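Local atomic coordinates of FrpC operon protein (Neisseria meningitidis, PDB entry 5EDF), a protein that binds the secreted RTX protein FrpC, is regulated by iron, and may take part in adhesion, although its precise function remains unknown. Residues A[62-67]-A[98-103]; A[32-37]-A[76-81]; A[18-23]-A[47-52]. All blocks are in the same frame, centred on the assembly; numbering follows the deposited sequence.

The three contacts run outward from the middle of the protein. Contact 1 joins two strands of the large antiparallel sheet, and contact 2, about 9 Å away centre to centre, sets the turn 32-37 against the end of the edge strand 73-77. They meet directly: Arg37 NE makes a 2.9 Å salt bridge with Asp100 OD1, and Val65 CG1 lies 3.8 Å from Tyr34 CD1. Contact 3 joins strand 18-23 of a three-stranded mixed sheet to the loop 47-52; its centre is about 16 Å from that of contact 2, yet Leu35 CD1 comes within 3.9 Å of Val19 CG2. The azide pocket, lined by Leu110, Ser111, Met114 and Ile162, uses none of these segments.

Contact 1 of 3, residues A[62-67]-A[98-103]; sequences EISVYY and VDDIVI
Ile63 and Ile101 face each other as a hydrogen-bonded pair in an antiparallel beta sheet, where strands 61-70 and 98-105 are neighbours. The backbone of the pair is tied in both directions, and the bond from Ile101 N to Ile63 O is the straighter, 2.9 Å with 167° at the hydrogen. Ile63 places CG1 between its backbone N and carbonyl carbon (chi1 67°), which brings that branch to 3.7 Å from Ile101 CB. On the face that carries Ile63, Val65, Asp99 and Ile101, Ile101 CD1 in turn reaches Val65 CG2 at 3.9 Å, and the branched aliphatic groups, well suited to strands, are covered by Leu218, Phe222 and Val215 of helix 205-224. Farther along, Asp99 comes close to the Tyr67 ring, the carboxylate and ring planes 19° apart, with OD2 3.3 Å from Tyr67 CD2. A buried carboxylate needs donors, and Asp99 finds them in Tyr211 OH and the backbone N atoms of Phe196 and Ile197.

The other face is polar at one end. Glu62 rises extended from the sheet and leans its carboxylate over Asp100, OE2 lying 3.3 Å from Asp100 CB. Such a pair of acids would probably be costly but for Arg37, which forms a salt bridge with Asp100 OD1. The same oxygen accepts a 2.8 Å hydrogen bond from Ser64 OG, meeting it nearly along its C-O axis; the small serine reaches its cross-strand neighbour while lying against Phe90 of helix 84-93. Val98 brings this face back to apolar contact, using both branches: CG1 packs against Ser64 CB, while CG2 lies 4.3 Å from Tyr66 CD1, at the edge of the ring and near its plane.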
ATOM      1  N   GLU A  62      -0.100  -5.357   9.076  1.00 10.74           N
ATOM      2  CA  GLU A  62      -0.481  -4.062   8.532  1.00 11.08           C
ATOM      3  C   GLU A  62       0.654  -3.113   8.768  1.00 10.67           C
ATOM      4  O   GLU A  62       0.820  -2.592   9.870  1.00 11.42           O
ATOM      5  CB  GLU A  62      -1.790  -3.532   9.149  1.00 11.07           C
ATOM      6  CG  GLU A  62      -2.290  -2.240   8.514  1.00 12.42           C
ATOM      7  CD  GLU A  62      -3.604  -1.776   9.064  1.00 18.92           C
ATOM      8  OE1 GLU A  62      -3.940  -2.119  10.227  1.00 20.96           O
ATOM      9  OE2 GLU A  62      -4.332  -1.059   8.337  1.00 19.30           O
ATOM     10  N   ILE A  63       1.510  -2.915   7.776  1.00  9.68           N
ATOM     11  CA  ILE A  63       2.576  -1.918   7.871  1.00 10.48           C
ATOM     12  C   ILE A  63       2.034  -0.544   7.527  1.00  9.66           C
ATOM     13  O   ILE A  63       0.973  -0.435   6.883  1.00 10.57           O
ATOM     14  CB  ILE A  63       3.795  -2.276   6.988  1.00 10.16           C
ATOM     15  CG1 ILE A  63       3.483  -2.227   5.493  1.00 10.99           C
ATOM     16  CG2 ILE A  63       4.388  -3.624   7.410  1.00 11.75           C
ATOM     17  CD1 ILE A  63       4.761  -2.225   4.602  1.00 12.40           C
ATOM     18  N   SER A  64       2.741   0.494   7.935  1.00  9.86           N
ATOM     19  CA  SER A  64       2.335   1.861   7.659  1.00 10.21           C
ATOM     20  C   SER A  64       3.541   2.593   7.111  1.00 10.85           C
ATOM     21  O   SER A  64       4.628   2.517   7.656  1.00 11.76           O
ATOM     22  CB  SER A  64       1.756   2.524   8.927  1.00 10.46           C
ATOM     23  OG  SER A  64       0.665   1.816   9.490  1.00 12.05           O
ATOM     24  N   VAL A  65       3.342   3.286   5.995  1.00 10.96           N
ATOM     25  CA  VAL A  65       4.398   4.056   5.350  1.00 11.51           C
ATOM     26  C   VAL A  65       4.015   5.512   5.152  1.00 10.43           C
ATOM     27  O   VAL A  65       2.884   5.836   4.764  1.00 11.44           O
ATOM     28  CB  VAL A  65       4.806   3.464   4.004  1.00 12.35           C
ATOM     29  CG1 VAL A  65       5.446   2.062   4.150  1.00 14.24           C
ATOM     30  CG2 VAL A  65       3.599   3.365   3.045  1.00 13.97           C
ATOM     31  N   TYR A  66       4.957   6.389   5.441  1.00 11.67           N
ATOM     32  CA  TYR A  66       4.824   7.786   5.099  1.00 13.49           C
ATOM     33  C   TYR A  66       5.236   7.959   3.647  1.00 13.36           C
ATOM     34  O   TYR A  66       6.284   7.447   3.224  1.00 14.68           O
ATOM     35  CB  TYR A  66       5.718   8.645   6.008  1.00 14.12           C
ATOM     36  CG  TYR A  66       5.826  10.114   5.653  1.00 13.53           C
ATOM     37  CD1 TYR A  66       4.733  10.953   5.731  1.00 14.89           C
ATOM     38  CD2 TYR A  66       7.017  10.648   5.250  1.00 13.64           C
ATOM     39  CE1 TYR A  66       4.828  12.287   5.423  1.00 16.25           C
ATOM     40  CE2 TYR A  66       7.119  11.992   4.972  1.00 15.46           C
ATOM     41  CZ  TYR A  66       6.020  12.793   5.037  1.00 15.22           C
ATOM     42  OH  TYR A  66       6.120  14.161   4.739  1.00 19.40           O
ATOM     43  N   TYR A  67       4.415   8.660   2.875  1.00 14.23           N
ATOM     44  CA  TYR A  67       4.762   8.923   1.471  1.00 14.33           C
ATOM     45  C   TYR A  67       5.076  10.385   1.321  1.00 16.31           C
ATOM     46  O   TYR A  67       4.428  11.247   1.908  1.00 16.87           O
ATOM     47  CB  TYR A  67       3.685   8.433   0.500  1.00 13.63           C
ATOM     48  CG  TYR A  67       2.371   9.217   0.506  1.00 12.56           C
ATOM     49  CD1 TYR A  67       2.208  10.344  -0.262  1.00 15.65           C
ATOM     50  CD2 TYR A  67       1.316   8.827   1.320  1.00 11.78           C
ATOM     51  CE1 TYR A  67       1.021  11.055  -0.242  1.00 17.04           C
ATOM     52  CE2 TYR A  67       0.132   9.503   1.335  1.00 13.43           C
ATOM     53  CZ  TYR A  67      -0.029  10.620   0.551  1.00 15.23           C
ATOM     54  OH  TYR A  67      -1.239  11.291   0.591  1.00 16.64           O
ATOM     55  N   VAL A  98       0.041   8.994   5.491  1.00 13.94           N
ATOM     56  CA  VAL A  98       0.545   7.708   5.911  1.00 12.61           C
ATOM     57  C   VAL A  98      -0.443   6.661   5.410  1.00 12.63           C
ATOM     58  O   VAL A  98      -1.632   6.681   5.775  1.00 13.93           O
ATOM     59  CB  VAL A  98       0.721   7.636   7.438  1.00 12.48           C
ATOM     60  CG1 VAL A  98       1.103   6.220   7.853  1.00 13.46           C
ATOM     61  CG2 VAL A  98       1.764   8.683   7.942  1.00 14.97           C
ATOM     62  N   ASP A  99       0.078   5.738   4.600  1.00 11.00           N
ATOM     63  CA  ASP A  99      -0.725   4.679   3.999  1.00 11.03           C
ATOM     64  C   ASP A  99      -0.520   3.361   4.745  1.00 11.04           C
ATOM     65  O   ASP A  99       0.579   3.078   5.238  1.00 12.15           O
ATOM     66  CB  ASP A  99      -0.327   4.493   2.530  1.00 11.09           C
ATOM     67  CG  ASP A  99      -0.602   5.687   1.673  1.00 11.69           C
ATOM     68  OD1 ASP A  99      -1.552   6.440   1.939  1.00 13.88           O
ATOM     69  OD2 ASP A  99       0.142   5.868   0.663  1.00 12.27           O
ATOM     70  N   ASP A 100      -1.565   2.544   4.801  1.00 10.05           N
ATOM     71  CA  ASP A 100      -1.513   1.210   5.382  1.00 10.41           C
ATOM     72  C   ASP A 100      -1.435   0.170   4.302  1.00 10.86           C
ATOM     73  O   ASP A 100      -2.162   0.254   3.299  1.00 11.57           O
ATOM     74  CB  ASP A 100      -2.743   0.967   6.234  1.00 10.18           C
ATOM     75  CG  ASP A 100      -2.749   1.832   7.467  1.00 12.59           C
ATOM     76  OD1 ASP A 100      -1.845   1.681   8.289  1.00 12.59           O
ATOM     77  OD2 ASP A 100      -3.693   2.637   7.585  1.00 14.84           O
ATOM     78  N   ILE A 101      -0.580  -0.815   4.472  1.00 10.25           N
ATOM     79  CA  ILE A 101      -0.412  -1.887   3.502  1.00  9.46           C
ATOM     80  C   ILE A 101      -0.631  -3.207   4.211  1.00 10.47           C
ATOM     81  O   ILE A 101       0.056  -3.502   5.196  1.00 10.90           O
ATOM     82  CB  ILE A 101       0.983  -1.822   2.815  1.00 10.39           C
ATOM     83  CG1 ILE A 101       1.163  -0.475   2.089  1.00 12.13           C
ATOM     84  CG2 ILE A 101       1.138  -3.038   1.888  1.00 11.81           C
ATOM     85  CD1 ILE A 101       2.580  -0.182   1.681  1.00 13.82           C
ATOM     86  N   VAL A 102      -1.624  -3.973   3.764  1.00 10.00           N
ATOM     87  CA  VAL A 102      -2.022  -5.206   4.436  1.00 10.11           C
ATOM     88  C   VAL A 102      -1.425  -6.388   3.693  1.00 10.67           C
ATOM     89  O   VAL A 102      -1.687  -6.595   2.507  1.00 10.45           O
ATOM     90  CB  VAL A 102      -3.530  -5.301   4.585  1.00 10.92           C
ATOM     91  CG1 VAL A 102      -3.929  -6.641   5.234  1.00 13.58           C
ATOM     92  CG2 VAL A 102      -4.076  -4.145   5.401  1.00 13.80           C
ATOM     93  N   ILE A 103      -0.658  -7.190   4.426  1.00 11.29           N
ATOM     94  CA  ILE A 103       0.080  -8.332   3.897  1.00 10.82           C
ATOM     95  C   ILE A 103      -0.482  -9.608   4.496  1.00 12.35           C
ATOM     96  O   ILE A 103      -0.567  -9.731   5.726  1.00 12.52           O
ATOM     97  CB  ILE A 103       1.569  -8.232   4.232  1.00 10.68           C
ATOM     98  CG1 ILE A 103       2.152  -6.930   3.728  1.00 12.56           C
ATOM     99  CG2 ILE A 103       2.340  -9.444   3.649  1.00 13.86           C
ATOM    100  CD1 ILE A 103       3.556  -6.606   4.248  1.00 13.89           C
TER

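Contact 2 of 3, residues A[32-37]-A[76-81]; sequences YGYLAR and LEPYNQ
Pro78 fits into the corner formed by Gly33 and the ring of Tyr34, joining the short 3-10 turn after strand 26-31 to the end of strand 73-77. Its CB sits over the centre of the Tyr34 ring, 3.7 Å from the centroid and only 9° off the ring normal, a CH-pi contact. The same CB comes within 3.5 Å of Gly33 C, a closeness suited to glycine, which has no side chain. Tyr79 N donates a straight 2.9 Å hydrogen bond to Gly33 O, although it approaches from above the carbonyl plane. The side chain of Tyr79 touches the turn through CB; with CG anti to the backbone N (chi1 -179°), its ring leads away and its hydroxyl bonds to Glu10.

The far end of Tyr34 is looser and hydrated. Its OH meets a water at 2.6 Å, in the ring plane, and that water donates to Leu76 O over 2.7 Å. Besides touching Pro78 CD, the hydroxyl reaches Leu76 only through this water. The chemistry divides the work: proline, lacking an N-H, offers the probably slightly polarised C-H of CB to the aromatic face, while Tyr79 N and Leu76 O make the polar links.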
ATOM      1  N   TYR A  32      11.397  -2.205  12.253  1.00 12.04           N
ATOM      2  CA  TYR A  32      10.298  -1.907  13.139  1.00 12.06           C
ATOM      3  C   TYR A  32       9.648  -0.574  12.896  1.00 11.26           C
ATOM      4  O   TYR A  32       8.487  -0.372  13.295  1.00 12.13           O
ATOM      5  CB  TYR A  32      10.707  -2.103  14.606  1.00 11.63           C
ATOM      6  CG  TYR A  32      11.448  -0.990  15.284  1.00 11.54           C
ATOM      7  CD1 TYR A  32      12.555  -0.357  14.727  1.00 12.90           C
ATOM      8  CD2 TYR A  32      11.083  -0.605  16.567  1.00 13.48           C
ATOM      9  CE1 TYR A  32      13.243   0.641  15.411  1.00 13.56           C
ATOM     10  CE2 TYR A  32      11.763   0.353  17.236  1.00 13.56           C
ATOM     11  CZ  TYR A  32      12.851   0.984  16.683  1.00 13.10           C
ATOM     12  OH  TYR A  32      13.564   1.940  17.373  1.00 15.14           O
ATOM     13  N   GLY A  33      10.327   0.351  12.225  1.00 11.53           N
ATOM     14  CA  GLY A  33       9.734   1.611  11.866  1.00 11.62           C
ATOM     15  C   GLY A  33       8.580   1.556  10.893  1.00 10.19           C
ATOM     16  O   GLY A  33       7.860   2.531  10.748  1.00 11.52           O
ATOM     17  N   TYR A  34       8.363   0.397  10.261  1.00 11.41           N
ATOM     18  CA  TYR A  34       7.190   0.188   9.409  1.00 10.08           C
ATOM     19  C   TYR A  34       5.973  -0.286  10.187  1.00  9.00           C
ATOM     20  O   TYR A  34       4.954  -0.561   9.590  1.00 10.17           O
ATOM     21  CB  TYR A  34       7.533  -0.855   8.333  1.00 11.77           C
ATOM     22  CG  TYR A  34       8.528  -0.349   7.316  1.00 10.53           C
ATOM     23  CD1 TYR A  34       8.184   0.621   6.371  1.00 12.91           C
ATOM     24  CD2 TYR A  34       9.833  -0.811   7.312  1.00 12.49           C
ATOM     25  CE1 TYR A  34       9.119   1.088   5.449  1.00 12.38           C
ATOM     26  CE2 TYR A  34      10.735  -0.359   6.383  1.00 12.41           C
ATOM     27  CZ  TYR A  34      10.380   0.587   5.454  1.00 12.50           C
ATOM     28  OH  TYR A  34      11.308   1.067   4.535  1.00 14.42           O
ATOM     29  N   LEU A  35       6.087  -0.366  11.511  1.00 10.56           N
ATOM     30  CA  LEU A  35       5.052  -0.941  12.383  1.00 10.10           C
ATOM     31  C   LEU A  35       4.428   0.061  13.343  1.00 10.71           C
ATOM     32  O   LEU A  35       4.134  -0.275  14.501  1.00 11.52           O
ATOM     33  CB  LEU A  35       5.609  -2.153  13.140  1.00 12.34           C
ATOM     34  CG  LEU A  35       6.202  -3.270  12.257  1.00 11.80           C
ATOM     35  CD1 LEU A  35       6.999  -4.247  13.128  1.00 13.66           C
ATOM     36  CD2 LEU A  35       5.142  -3.964  11.425  1.00 12.99           C
ATOM     37  N   ALA A  36       4.167   1.268  12.866  1.00 11.05           N
ATOM     38  CA  ALA A  36       3.671   2.331  13.723  1.00 11.21           C
ATOM     39  C   ALA A  36       2.362   2.005  14.442  1.00 13.24           C
ATOM     40  O   ALA A  36       2.090   2.545  15.539  1.00 14.22           O
ATOM     41  CB  ALA A  36       3.546   3.663  12.952  1.00 12.73           C
ATOM     42  N   ARG A  37       1.516   1.155  13.860  1.00 12.66           N
ATOM     43  CA  ARG A  37       0.280   0.785  14.578  1.00 12.51           C
ATOM     44  C   ARG A  37       0.513  -0.144  15.784  1.00 13.94           C
ATOM     45  O   ARG A  37      -0.362  -0.281  16.658  1.00 16.04           O
ATOM     46  CB  ARG A  37      -0.744   0.136  13.661  1.00 12.65           C
ATOM     47  CG  ARG A  37      -1.325   1.070  12.659  1.00 13.59           C
ATOM     48  CD  ARG A  37      -2.289   0.384  11.717  1.00 15.22           C
ATOM     49  NE  ARG A  37      -3.022   1.291  10.861  1.00 15.21           N
ATOM     50  CZ  ARG A  37      -4.168   1.888  11.163  1.00 16.83           C
ATOM     51  NH1 ARG A  37      -4.745   1.686  12.352  1.00 21.17           N
ATOM     52  NH2 ARG A  37      -4.751   2.657  10.280  1.00 18.66           N
ATOM     53  N   LEU A  76       8.598   6.193  -0.137  1.00 14.08           N
ATOM     54  CA  LEU A  76       7.976   5.650   1.065  1.00 13.88           C
ATOM     55  C   LEU A  76       8.999   5.561   2.169  1.00 13.92           C
ATOM     56  O   LEU A  76      10.138   5.128   1.949  1.00 15.88           O
ATOM     57  CB  LEU A  76       7.424   4.245   0.822  1.00 12.86           C
ATOM     58  CG  LEU A  76       6.519   4.088  -0.385  1.00 14.41           C
ATOM     59  CD1 LEU A  76       6.104   2.618  -0.526  1.00 15.12           C
ATOM     60  CD2 LEU A  76       5.327   5.063  -0.382  1.00 16.27           C
ATOM     61  N   GLU A  77       8.560   5.891   3.379  1.00 12.99           N
ATOM     62  CA  GLU A  77       9.450   5.876   4.542  1.00 13.40           C
ATOM     63  C   GLU A  77       8.825   5.191   5.733  1.00 12.65           C
ATOM     64  O   GLU A  77       7.639   5.359   5.974  1.00 12.11           O
ATOM     65  CB  GLU A  77       9.809   7.307   4.966  1.00 14.11           C
ATOM     66  CG  GLU A  77      10.533   8.068   3.895  1.00 16.41           C
ATOM     67  CD  GLU A  77      10.984   9.458   4.288  1.00 20.14           C
ATOM     68  OE1 GLU A  77      10.494  10.021   5.285  1.00 18.30           O
ATOM     69  OE2 GLU A  77      11.851  10.006   3.563  1.00 23.77           O
ATOM     70  N   PRO A  78       9.648   4.519   6.561  1.00 11.32           N
ATOM     71  CA  PRO A  78       9.208   4.135   7.903  1.00 10.34           C
ATOM     72  C   PRO A  78       9.233   5.349   8.803  1.00 11.35           C
ATOM     73  O   PRO A  78       9.712   6.420   8.421  1.00 12.77           O
ATOM     74  CB  PRO A  78      10.290   3.156   8.328  1.00 12.27           C
ATOM     75  CG  PRO A  78      11.526   3.683   7.675  1.00 12.26           C
ATOM     76  CD  PRO A  78      11.079   4.234   6.379  1.00 13.25           C
ATOM     77  N   TYR A  79       8.739   5.172  10.030  1.00 11.39           N
ATOM     78  CA  TYR A  79       8.845   6.217  11.037  1.00 12.24           C
ATOM     79  C   TYR A  79      10.292   6.601  11.264  1.00 12.08           C
ATOM     80  O   TYR A  79      11.160   5.726  11.509  1.00 13.30           O
ATOM     81  CB  TYR A  79       8.209   5.710  12.336  1.00 11.56           C
ATOM     82  CG  TYR A  79       8.174   6.646  13.523  1.00 11.91           C
ATOM     83  CD1 TYR A  79       6.977   7.201  13.952  1.00 13.76           C
ATOM     84  CD2 TYR A  79       9.330   6.947  14.241  1.00 12.89           C
ATOM     85  CE1 TYR A  79       6.921   8.020  15.063  1.00 14.17           C
ATOM     86  CE2 TYR A  79       9.286   7.767  15.375  1.00 14.23           C
ATOM     87  CZ  TYR A  79       8.080   8.306  15.781  1.00 14.70           C
ATOM     88  OH  TYR A  79       7.969   9.141  16.906  1.00 16.59           O
ATOM     89  N   ASN A  80      10.563   7.901  11.226  1.00 12.90           N
ATOM     90  CA  ASN A  80      11.896   8.412  11.537  1.00 14.16           C
ATOM     91  C   ASN A  80      11.784   9.794  12.159  1.00 16.04           C
ATOM     92  O   ASN A  80      10.683  10.364  12.245  1.00 15.02           O
ATOM     93  CB  ASN A  80      12.827   8.356  10.296  1.00 13.53           C
ATOM     94  CG  ASN A  80      12.388   9.265   9.175  1.00 15.45           C
ATOM     95  OD1 ASN A  80      11.953  10.388   9.415  1.00 15.44           O
ATOM     96  ND2 ASN A  80      12.550   8.806   7.953  1.00 16.19           N
ATOM     97  N   GLN A  81      12.903  10.366  12.607  1.00 15.27           N
ATOM     98  CA  GLN A  81      12.821  11.641  13.311  1.00 16.92           C
ATOM     99  C   GLN A  81      12.418  12.808  12.431  1.00 16.93           C
ATOM    100  O   GLN A  81      11.951  13.818  12.961  1.00 21.56           O
ATOM    101  CB  GLN A  81      14.096  11.908  14.099  1.00 20.20           C
ATOM    102  CG  GLN A  81      14.243  11.011  15.303  1.00 23.62           C
ATOM    103  CD  GLN A  81      13.098  11.121  16.318  1.00 21.42           C
ATOM    104  OE1 GLN A  81      12.929  12.206  16.957  1.00 22.86           O
ATOM    105  NE2 GLN A  81      12.324  10.013  16.493  1.00 17.37           N
TER
HETATM  106  O   HOH W   1      10.364   2.443   2.487  1.00 21.90           O

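Contact 3 of 3, residues A[18-23]-A[47-52]; sequences TVTFDF and LSDTPG
With chi1 at -67°, Asp49 swings its carboxylate beside its own backbone N and toward Thr20 on strand 18-23, while Val19 holds CG1 anti to its backbone N (chi1 178°), facing Leu47. Asp49 OD1 receives the N-H of Thr20 at 2.9 Å through its syn lone pair, the bond nearly straight at 167°. The carboxylate therefore takes up an N-H on the side of strand 18-23 that faces the short strand 56-57.

Beneath this polar link, Leu47 CD2 touches two apolar partners, 3.9 Å from both Val19 CG1 and Phe21 CZ. A leucine, branched at its tip, suits this place because one methyl can serve both residues; Tyr56 packs against all three.

Water completes the exposed side. One molecule donates to Asp49 OD2 at 2.7 Å and bonds to the hydroxyls of Thr18 and Thr20, a second donates to Thr20 O and Asp49 OD1, and a third links Thr18 O to Asp49 N. Asp49 OD1 thus accepts from both backbone and water, and these donors would probably favour the charged carboxylate and limit its rotation, letting one acid fasten an irregular loop to the strand.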
ATOM      1  N   THR A  18      14.318  -5.010  14.146  1.00 15.73           N
ATOM      2  CA  THR A  18      13.343  -5.705  13.330  1.00 13.85           C
ATOM      3  C   THR A  18      12.416  -6.506  14.234  1.00 14.29           C
ATOM      4  O   THR A  18      12.749  -6.826  15.385  1.00 14.97           O
ATOM      5  CB  THR A  18      13.999  -6.628  12.336  1.00 15.87           C
ATOM      6  OG1 THR A  18      14.761  -7.614  13.047  1.00 17.81           O
ATOM      7  CG2 THR A  18      14.951  -5.894  11.359  1.00 16.60           C
ATOM      8  N   VAL A  19      11.268  -6.880  13.692  1.00 13.57           N
ATOM      9  CA  VAL A  19      10.373  -7.838  14.318  1.00 12.91           C
ATOM     10  C   VAL A  19      10.148  -9.001  13.333  1.00 13.23           C
ATOM     11  O   VAL A  19       9.858  -8.763  12.150  1.00 13.95           O
ATOM     12  CB  VAL A  19       9.051  -7.213  14.772  1.00 12.08           C
ATOM     13  CG1 VAL A  19       8.094  -8.272  15.405  1.00 14.86           C
ATOM     14  CG2 VAL A  19       9.322  -6.055  15.742  1.00 13.91           C
ATOM     15  N   THR A  20      10.204 -10.227  13.835  1.00 13.65           N
ATOM     16  CA  THR A  20       9.995 -11.419  13.056  1.00 12.41           C
ATOM     17  C   THR A  20       8.563 -11.944  13.207  1.00 15.14           C
ATOM     18  O   THR A  20       8.044 -12.105  14.321  1.00 17.50           O
ATOM     19  CB  THR A  20      10.998 -12.488  13.418  1.00 15.55           C
ATOM     20  OG1 THR A  20      12.323 -11.982  13.204  1.00 18.06           O
ATOM     21  CG2 THR A  20      10.767 -13.765  12.608  1.00 17.08           C
ATOM     22  N   PHE A  21       7.924 -12.182  12.059  1.00 14.66           N
ATOM     23  CA  PHE A  21       6.565 -12.672  11.946  1.00 14.49           C
ATOM     24  C   PHE A  21       6.589 -14.017  11.240  1.00 15.70           C
ATOM     25  O   PHE A  21       7.494 -14.300  10.508  1.00 15.92           O
ATOM     26  CB  PHE A  21       5.747 -11.704  11.134  1.00 13.25           C
ATOM     27  CG  PHE A  21       5.547 -10.370  11.799  1.00 13.00           C
ATOM     28  CD1 PHE A  21       4.477 -10.153  12.643  1.00 17.32           C
ATOM     29  CD2 PHE A  21       6.432  -9.327  11.573  1.00 14.12           C
ATOM     30  CE1 PHE A  21       4.266  -8.917  13.255  1.00 18.27           C
ATOM     31  CE2 PHE A  21       6.214  -8.092  12.154  1.00 16.27           C
ATOM     32  CZ  PHE A  21       5.146  -7.898  13.013  1.00 15.84           C
ATOM     33  N   ASP A  22       5.581 -14.833  11.523  1.00 15.91           N
ATOM     34  CA  ASP A  22       5.460 -16.156  10.929  1.00 16.64           C
ATOM     35  C   ASP A  22       4.053 -16.374  10.416  1.00 16.86           C
ATOM     36  O   ASP A  22       3.108 -16.236  11.172  1.00 16.74           O
ATOM     37  CB  ASP A  22       5.819 -17.270  11.933  1.00 19.26           C
ATOM     38  CG  ASP A  22       5.701 -18.622  11.338  1.00 25.57           C
ATOM     39  OD1 ASP A  22       6.626 -19.026  10.605  1.00 30.21           O
ATOM     40  OD2 ASP A  22       4.667 -19.265  11.582  1.00 29.95           O
ATOM     41  N   PHE A  23       3.935 -16.626   9.111  1.00 15.02           N
ATOM     42  CA  PHE A  23       2.688 -17.024   8.478  1.00 16.46           C
ATOM     43  C   PHE A  23       2.716 -18.525   8.237  1.00 16.68           C
ATOM     44  O   PHE A  23       3.259 -18.963   7.240  1.00 15.94           O
ATOM     45  CB  PHE A  23       2.526 -16.360   7.100  1.00 16.75           C
ATOM     46  CG  PHE A  23       2.414 -14.850   7.104  1.00 15.58           C
ATOM     47  CD1 PHE A  23       1.167 -14.212   7.167  1.00 15.88           C
ATOM     48  CD2 PHE A  23       3.528 -14.087   6.855  1.00 18.70           C
ATOM     49  CE1 PHE A  23       1.078 -12.815   7.079  1.00 16.19           C
ATOM     50  CE2 PHE A  23       3.433 -12.680   6.748  1.00 20.53           C
ATOM     51  CZ  PHE A  23       2.190 -12.079   6.856  1.00 18.02           C
ATOM     52  N   LEU A  47       6.772  -2.282  19.256  1.00 13.56           N
ATOM     53  CA  LEU A  47       6.734  -3.741  19.181  1.00 12.64           C
ATOM     54  C   LEU A  47       8.146  -4.280  19.117  1.00 14.06           C
ATOM     55  O   LEU A  47       8.992  -3.776  18.365  1.00 14.47           O
ATOM     56  CB  LEU A  47       5.989  -4.230  17.926  1.00 13.95           C
ATOM     57  CG  LEU A  47       5.631  -5.713  17.879  1.00 12.07           C
ATOM     58  CD1 LEU A  47       4.584  -6.029  18.925  1.00 15.48           C
ATOM     59  CD2 LEU A  47       5.121  -6.073  16.500  1.00 14.74           C
ATOM     60  N   SER A  48       8.389  -5.348  19.879  1.00 14.64           N
ATOM     61  CA  SER A  48       9.670  -6.021  19.876  1.00 16.15           C
ATOM     62  C   SER A  48       9.501  -7.523  19.789  1.00 15.07           C
ATOM     63  O   SER A  48       8.491  -8.056  20.234  1.00 16.67           O
ATOM     64  CB  SER A  48      10.415  -5.698  21.172  1.00 17.14           C
ATOM     65  OG  SER A  48       9.642  -5.935  22.348  1.00 17.85           O
ATOM     66  N   ASP A  49      10.500  -8.221  19.259  1.00 14.92           N
ATOM     67  CA  ASP A  49      10.574  -9.683  19.416  1.00 14.76           C
ATOM     68  C   ASP A  49      10.468  -9.996  20.931  1.00 15.98           C
ATOM     69  O   ASP A  49      11.059  -9.323  21.778  1.00 18.02           O
ATOM     70  CB  ASP A  49      11.901 -10.187  18.864  1.00 14.90           C
ATOM     71  CG  ASP A  49      12.034 -10.023  17.368  1.00 16.34           C
ATOM     72  OD1 ASP A  49      11.026 -10.152  16.648  1.00 17.28           O
ATOM     73  OD2 ASP A  49      13.169  -9.847  16.904  1.00 18.72           O
ATOM     74  N   THR A  50       9.705 -11.028  21.263  1.00 14.09           N
ATOM     75  CA  THR A  50       9.490 -11.410  22.648  1.00 14.16           C
ATOM     76  C   THR A  50      10.409 -12.581  23.024  1.00 13.63           C
ATOM     77  O   THR A  50      10.412 -13.592  22.331  1.00 16.44           O
ATOM     78  CB  THR A  50       8.061 -11.849  22.873  1.00 18.32           C
ATOM     79  OG1 THR A  50       7.181 -10.732  22.582  1.00 19.83           O
ATOM     80  CG2 THR A  50       7.840 -12.312  24.313  1.00 22.28           C
ATOM     81  N   PRO A  51      11.201 -12.428  24.065  1.00 14.27           N
ATOM     82  CA  PRO A  51      12.075 -13.516  24.511  1.00 16.86           C
ATOM     83  C   PRO A  51      11.292 -14.806  24.645  1.00 17.88           C
ATOM     84  O   PRO A  51      10.150 -14.794  25.103  1.00 18.51           O
ATOM     85  CB  PRO A  51      12.587 -13.031  25.865  1.00 17.30           C
ATOM     86  CG  PRO A  51      12.603 -11.549  25.715  1.00 18.98           C
ATOM     87  CD  PRO A  51      11.413 -11.218  24.892  1.00 16.88           C
ATOM     88  N   GLY A  52      11.923 -15.908  24.242  1.00 17.93           N
ATOM     89  CA  GLY A  52      11.347 -17.221  24.288  1.00 19.58           C
ATOM     90  C   GLY A  52      10.406 -17.582  23.169  1.00 20.59           C
ATOM     91  O   GLY A  52       9.954 -18.728  23.127  1.00 23.81           O
TER
HETATM   92  O   HOH W   2      12.599  -6.507  18.131  1.00 16.65           O
HETATM   93  O   HOH W   3      13.552  -9.752  14.262  1.00 18.27           O
HETATM   94  O   HOH W   4       9.070 -12.073  16.933  1.00 21.33           O